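TRAP-T family transporter, DctP (Periplasmic binding) subunit (Sulfitobacter sp. NAS-14.1, PDB 4PF8) binds beta-D-galacturonate in the periplasm and probably delivers it to the membrane subunits of a TRAP transporter. Local coordinates at residues A[212-226]-A[276-290]. Residues are numbered along the deposited sequence; the frame is centred on the assembly and turned at random.
Sequences YESTSHFEVAKYYSL and SMKIIMDGGVEVNEI
Glu213 extends CG away from its backbone N (chi1 179°) and bends at chi2, which carries its carboxylate to Ser276. Asn288 turns CG between its backbone N and carbonyl carbon (chi1 69°), and OD1 reaches Ser225. Ser276 OG donates to Glu213 OE1 at 2.7 Å, on the anti side of the carboxylate. Arg272 makes a salt bridge to the same oxygen. Glu213 CG lies 3.7 Å from Ile279 CG2. An alanine in place of Glu213 would probably leave Ser276 OG without this acceptor, Arg272 without this carboxylate partner, and Ile279 less covered.

Ile280 CD1 packs 3.5 Å from Tyr212 CD2. The Tyr212 ring lies against one face of the Tyr224 ring. Tyr212 OH donates to Ala221 O and touches both methyls of Val285. The selenium of Met277 meets the Tyr224 ring at its edge, 4.0 Å from CE2, a Met-aromatic contact. Tyr224 OH is hydrogen-bonded to Asn207 O. Lys222 NZ donates to Gly283 O at 3.0 Å, from above the carbonyl plane. Ser225 OG gives Asn288 OD1 a 2.6 Å bond in the carbonyl plane, on a lone pair.

Gly284 ends helix 248-282 in a Schellman motif. The chain then enters strand 286-289, which pairs in parallel with strand 223-226. Tyr224 N donates to Glu286 O, and Tyr224 O accepts from Asn288 N. Strand 286-289 is an outermost strand of the mixed four-stranded sheet of this family 7 solute-binding protein.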
loop_
_atom_site.group_PDB
_atom_site.type_symbol
_atom_site.label_atom_id
_atom_site.label_comp_id
_atom_site.label_asym_id
_atom_site.label_seq_id
_atom_site.Cartn_x
_atom_site.Cartn_y
_atom_site.Cartn_z
ATOM N N TYR A 212 10.386 -2.997 4.256
ATOM C CA TYR A 212 11.398 -2.708 5.285
ATOM C C TYR A 212 12.755 -3.279 4.892
ATOM O O TYR A 212 13.796 -2.648 5.108
ATOM C CB TYR A 212 10.874 -3.303 6.597
ATOM C CG TYR A 212 11.773 -3.288 7.799
ATOM C CD1 TYR A 212 12.361 -2.127 8.260
ATOM C CD2 TYR A 212 11.948 -4.448 8.544
ATOM C CE1 TYR A 212 13.146 -2.137 9.386
ATOM C CE2 TYR A 212 12.736 -4.465 9.671
ATOM C CZ TYR A 212 13.297 -3.320 10.099
ATOM O OH TYR A 212 14.077 -3.384 11.234
ATOM N N GLU A 213 12.739 -4.477 4.311
ATOM C CA GLU A 213 13.951 -5.152 3.857
ATOM C C GLU A 213 14.498 -4.613 2.531
ATOM O O GLU A 213 15.684 -4.284 2.445
ATOM C CB GLU A 213 13.668 -6.660 3.724
ATOM C CG GLU A 213 14.845 -7.477 3.242
ATOM C CD GLU A 213 14.785 -7.713 1.753
ATOM O OE1 GLU A 213 13.694 -8.098 1.260
ATOM O OE2 GLU A 213 15.815 -7.505 1.082
ATOM N N SER A 214 13.649 -4.521 1.503
ATOM C CA SER A 214 14.119 -4.236 0.146
ATOM C C SER A 214 14.721 -2.846 0.017
ATOM O O SER A 214 15.557 -2.608 -0.850
ATOM C CB SER A 214 12.994 -4.427 -0.875
ATOM O OG SER A 214 11.939 -3.525 -0.695
ATOM N N THR A 215 14.286 -1.942 0.890
ATOM C CA THR A 215 14.731 -0.545 0.894
ATOM C C THR A 215 15.966 -0.329 1.752
ATOM O O THR A 215 16.485 0.790 1.828
ATOM C CB THR A 215 13.668 0.356 1.478
ATOM O OG1 THR A 215 13.374 -0.092 2.808
ATOM C CG2 THR A 215 12.410 0.361 0.609
ATOM N N SER A 216 16.413 -1.389 2.416
ATOM C CA SER A 216 17.495 -1.320 3.389
ATOM C C SER A 216 17.142 -0.530 4.649
ATOM O O SER A 216 18.034 -0.206 5.438
ATOM C CB SER A 216 18.780 -0.768 2.777
ATOM O OG SER A 216 19.241 -1.598 1.719
ATOM N N HIS A 217 15.873 -0.209 4.869
ATOM C CA HIS A 217 15.504 0.466 6.108
ATOM C C HIS A 217 15.951 -0.369 7.302
ATOM O O HIS A 217 16.283 0.182 8.357
ATOM C CB HIS A 217 14.018 0.750 6.207
ATOM C CG HIS A 217 13.519 1.736 5.200
ATOM N ND1 HIS A 217 12.180 2.016 5.032
ATOM C CD2 HIS A 217 14.180 2.472 4.270
ATOM C CE1 HIS A 217 12.041 2.883 4.039
ATOM N NE2 HIS A 217 13.233 3.158 3.554
ATOM N N PHE A 218 15.946 -1.695 7.153
ATOM C CA PHE A 218 16.302 -2.566 8.272
ATOM C C PHE A 218 17.747 -2.444 8.666
ATOM O O PHE A 218 18.106 -2.835 9.766
ATOM C CB PHE A 218 15.968 -4.019 7.969
ATOM C CG PHE A 218 16.955 -4.722 7.079
ATOM C CD1 PHE A 218 16.988 -4.476 5.722
ATOM C CD2 PHE A 218 17.841 -5.659 7.598
ATOM C CE1 PHE A 218 17.885 -5.125 4.886
ATOM C CE2 PHE A 218 18.740 -6.333 6.765
ATOM C CZ PHE A 218 18.759 -6.060 5.412
ATOM N N GLU A 219 18.580 -1.884 7.799
ATOM C CA GLU A 219 19.983 -1.684 8.132
ATOM C C GLU A 219 20.197 -0.450 9.005
ATOM O O GLU A 219 21.254 -0.313 9.631
ATOM C CB GLU A 219 20.830 -1.570 6.860
ATOM C CG GLU A 219 20.831 -2.867 6.048
ATOM C CD GLU A 219 21.682 -2.807 4.792
ATOM O OE1 GLU A 219 21.957 -3.879 4.210
ATOM O OE2 GLU A 219 22.071 -1.696 4.378
ATOM N N VAL A 220 19.230 0.452 9.023
ATOM C CA VAL A 220 19.367 1.709 9.771
ATOM C C VAL A 220 18.324 1.867 10.887
ATOM O O VAL A 220 18.415 2.792 11.695
ATOM C CB VAL A 220 19.346 2.932 8.818
ATOM C CG1 VAL A 220 20.632 2.972 7.969
ATOM C CG2 VAL A 220 18.147 2.917 7.920
ATOM N N ALA A 221 17.344 0.969 10.942
ATOM C CA ALA A 221 16.346 0.961 12.016
ATOM C C ALA A 221 16.212 -0.494 12.458
ATOM O O ALA A 221 15.483 -1.281 11.837
ATOM C CB ALA A 221 15.023 1.513 11.516
ATOM N N LYS A 222 16.925 -0.853 13.512
ATOM C CA LYS A 222 17.117 -2.256 13.865
ATOM C C LYS A 222 16.114 -2.842 14.846
ATOM O O LYS A 222 16.296 -3.986 15.272
ATOM C CB LYS A 222 18.542 -2.484 14.389
ATOM C CG LYS A 222 19.666 -1.919 13.507
ATOM C CD LYS A 222 19.733 -2.522 12.100
ATOM C CE LYS A 222 20.271 -3.958 12.089
ATOM N NZ LYS A 222 20.381 -4.505 10.695
ATOM N N TYR A 223 15.063 -2.092 15.198
ATOM C CA TYR A 223 13.959 -2.636 15.988
ATOM C C TYR A 223 12.721 -2.719 15.123
ATOM O O TYR A 223 12.317 -1.729 14.541
ATOM C CB TYR A 223 13.673 -1.757 17.197
ATOM C CG TYR A 223 14.830 -1.641 18.133
ATOM C CD1 TYR A 223 15.141 -2.679 18.988
ATOM C CD2 TYR A 223 15.623 -0.510 18.153
ATOM C CE1 TYR A 223 16.230 -2.583 19.852
ATOM C CE2 TYR A 223 16.716 -0.410 19.018
ATOM C CZ TYR A 223 16.997 -1.455 19.854
ATOM O OH TYR A 223 18.069 -1.370 20.720
ATOM N N TYR A 224 12.139 -3.907 15.023
ATOM C CA TYR A 224 10.913 -4.111 14.229
ATOM C C TYR A 224 9.890 -4.723 15.174
ATOM O O TYR A 224 10.134 -5.788 15.763
ATOM C CB TYR A 224 11.202 -5.075 13.064
ATOM C CG TYR A 224 10.167 -5.163 11.940
ATOM C CD1 TYR A 224 9.390 -4.081 11.596
ATOM C CD2 TYR A 224 10.024 -6.332 11.189
ATOM C CE1 TYR A 224 8.487 -4.143 10.541
ATOM C CE2 TYR A 224 9.127 -6.399 10.150
ATOM C CZ TYR A 224 8.355 -5.288 9.837
ATOM O OH TYR A 224 7.436 -5.338 8.786
ATOM N N SER A 225 8.774 -4.025 15.343
ATOM C CA SER A 225 7.775 -4.378 16.335
ATOM C C SER A 225 6.479 -4.670 15.567
ATOM O O SER A 225 5.928 -3.787 14.914
ATOM C CB SER A 225 7.589 -3.249 17.323
ATOM O OG SER A 225 8.840 -2.923 17.939
ATOM N N LEU A 226 6.016 -5.907 15.658
ATOM C CA LEU A 226 4.969 -6.409 14.775
ATOM C C LEU A 226 3.549 -6.031 15.216
ATOM O O LEU A 226 2.712 -6.892 15.537
ATOM C CB LEU A 226 5.127 -7.922 14.555
ATOM C CG LEU A 226 6.464 -8.352 13.935
ATOM C CD1 LEU A 226 6.579 -9.879 13.925
ATOM C CD2 LEU A 226 6.675 -7.782 12.539
ATOM N N SER A 276 11.908 -12.161 3.302
ATOM C CA SER A 276 12.349 -10.878 3.847
ATOM C C SER A 276 12.495 -10.967 5.370
ATOM O O SER A 276 13.468 -10.451 5.922
ATOM C CB SER A 276 11.387 -9.751 3.471
ATOM O OG SER A 276 11.547 -9.419 2.113
HETATM N N MSE A 277 11.541 -11.601 6.055
HETATM C CA MSE A 277 11.670 -11.827 7.495
HETATM C C MSE A 277 12.966 -12.555 7.827
HETATM O O MSE A 277 13.650 -12.207 8.791
HETATM C CB MSE A 277 10.483 -12.618 8.033
HETATM C CG MSE A 277 9.202 -11.835 8.159
HETATM SE SE MSE A 277 9.289 -10.355 9.484
HETATM C CE MSE A 277 10.589 -10.931 10.534
ATOM N N LYS A 278 13.309 -13.569 7.042
ATOM C CA LYS A 278 14.561 -14.286 7.270
ATOM C C LYS A 278 15.788 -13.366 7.121
ATOM O O LYS A 278 16.721 -13.411 7.928
ATOM C CB LYS A 278 14.666 -15.492 6.330
ATOM C CG LYS A 278 15.811 -16.420 6.689
ATOM C CD LYS A 278 15.849 -17.620 5.788
ATOM C CE LYS A 278 16.880 -18.621 6.273
ATOM N NZ LYS A 278 18.266 -18.058 6.263
ATOM N N ILE A 279 15.783 -12.534 6.086
ATOM C CA ILE A 279 16.873 -11.584 5.854
ATOM C C ILE A 279 16.998 -10.610 7.032
ATOM O O ILE A 279 18.106 -10.319 7.509
ATOM C CB ILE A 279 16.643 -10.833 4.532
ATOM C CG1 ILE A 279 16.859 -11.787 3.361
ATOM C CG2 ILE A 279 17.578 -9.628 4.398
ATOM C CD1 ILE A 279 16.340 -11.277 2.073
ATOM N N ILE A 280 15.857 -10.110 7.485
ATOM C CA ILE A 280 15.782 -9.159 8.588
ATOM C C ILE A 280 16.372 -9.785 9.832
ATOM O O ILE A 280 17.236 -9.191 10.507
ATOM C CB ILE A 280 14.288 -8.765 8.812
ATOM C CG1 ILE A 280 13.840 -7.805 7.690
ATOM C CG2 ILE A 280 14.033 -8.211 10.203
ATOM C CD1 ILE A 280 12.303 -7.739 7.557
HETATM N N MSE A 281 15.970 -11.012 10.129
HETATM C CA MSE A 281 16.441 -11.648 11.355
HETATM C C MSE A 281 17.923 -11.992 11.240
HETATM O O MSE A 281 18.690 -11.816 12.203
HETATM C CB MSE A 281 15.592 -12.869 11.678
HETATM C CG MSE A 281 14.146 -12.483 12.015
HETATM SE SE MSE A 281 13.048 -13.995 12.543
HETATM C CE MSE A 281 12.995 -14.917 10.868
ATOM N N ASP A 282 18.344 -12.455 10.067
ATOM C CA ASP A 282 19.749 -12.814 9.857
ATOM C C ASP A 282 20.644 -11.558 9.861
ATOM O O ASP A 282 21.856 -11.648 10.067
ATOM C CB ASP A 282 19.937 -13.531 8.523
ATOM C CG ASP A 282 19.389 -14.954 8.511
ATOM O OD1 ASP A 282 19.019 -15.494 9.572
ATOM O OD2 ASP A 282 19.334 -15.529 7.401
ATOM N N GLY A 283 20.041 -10.405 9.632
ATOM C CA GLY A 283 20.751 -9.139 9.600
ATOM C C GLY A 283 20.851 -8.449 10.951
ATOM O O GLY A 283 21.306 -7.309 11.037
ATOM N N GLY A 284 20.395 -9.120 12.001
ATOM C CA GLY A 284 20.564 -8.633 13.362
ATOM C C GLY A 284 19.458 -7.750 13.912
ATOM O O GLY A 284 19.588 -7.173 14.988
ATOM N N VAL A 285 18.370 -7.611 13.166
ATOM C CA VAL A 285 17.247 -6.836 13.655
ATOM C C VAL A 285 16.662 -7.533 14.868
ATOM O O VAL A 285 16.558 -8.762 14.889
ATOM C CB VAL A 285 16.165 -6.696 12.577
ATOM C CG1 VAL A 285 14.872 -6.087 13.141
ATOM C CG2 VAL A 285 16.685 -5.834 11.418
ATOM N N GLU A 286 16.287 -6.739 15.867
ATOM C CA GLU A 286 15.562 -7.243 17.011
ATOM C C GLU A 286 14.079 -7.155 16.693
ATOM O O GLU A 286 13.514 -6.052 16.642
ATOM C CB GLU A 286 15.861 -6.434 18.267
ATOM C CG GLU A 286 14.988 -6.846 19.437
ATOM C CD GLU A 286 14.958 -8.355 19.667
ATOM O OE1 GLU A 286 13.918 -8.870 20.161
ATOM O OE2 GLU A 286 15.976 -9.026 19.365
ATOM N N VAL A 287 13.466 -8.317 16.489
ATOM C CA VAL A 287 12.044 -8.397 16.179
ATOM C C VAL A 287 11.270 -8.737 17.439
ATOM O O VAL A 287 11.640 -9.659 18.178
ATOM C CB VAL A 287 11.760 -9.462 15.122
ATOM C CG1 VAL A 287 10.275 -9.499 14.792
ATOM C CG2 VAL A 287 12.566 -9.176 13.852
ATOM N N ASN A 288 10.233 -7.968 17.734
ATOM C CA ASN A 288 9.328 -8.337 18.824
ATOM C C ASN A 288 7.879 -8.416 18.364
ATOM O O ASN A 288 7.446 -7.646 17.508
ATOM C CB ASN A 288 9.449 -7.390 20.021
ATOM C CG ASN A 288 8.931 -5.994 19.731
ATOM O OD1 ASN A 288 9.576 -5.203 19.041
ATOM N ND2 ASN A 288 7.778 -5.666 20.306
ATOM N N GLU A 289 7.158 -9.378 18.918
ATOM C CA GLU A 289 5.732 -9.512 18.679
ATOM C C GLU A 289 4.984 -8.686 19.707
ATOM O O GLU A 289 5.547 -8.268 20.727
ATOM C CB GLU A 289 5.298 -10.967 18.759
ATOM C CG GLU A 289 5.887 -11.845 17.685
ATOM C CD GLU A 289 5.506 -13.299 17.877
ATOM O OE1 GLU A 289 4.475 -13.722 17.311
ATOM O OE2 GLU A 289 6.228 -14.014 18.607
ATOM N N ILE A 290 3.707 -8.455 19.436
ATOM C CA ILE A 290 2.858 -7.728 20.355
ATOM C C ILE A 290 1.926 -8.691 21.046
ATOM O O ILE A 290 1.061 -9.302 20.416
ATOM C CB ILE A 290 2.040 -6.651 19.654
ATOM C CG1 ILE A 290 2.966 -5.654 18.960
ATOM C CG2 ILE A 290 1.109 -5.962 20.654
ATOM C CD1 ILE A 290 3.922 -4.962 19.871
HETATM O O HOH W 1 2.767 -9.247 16.794
#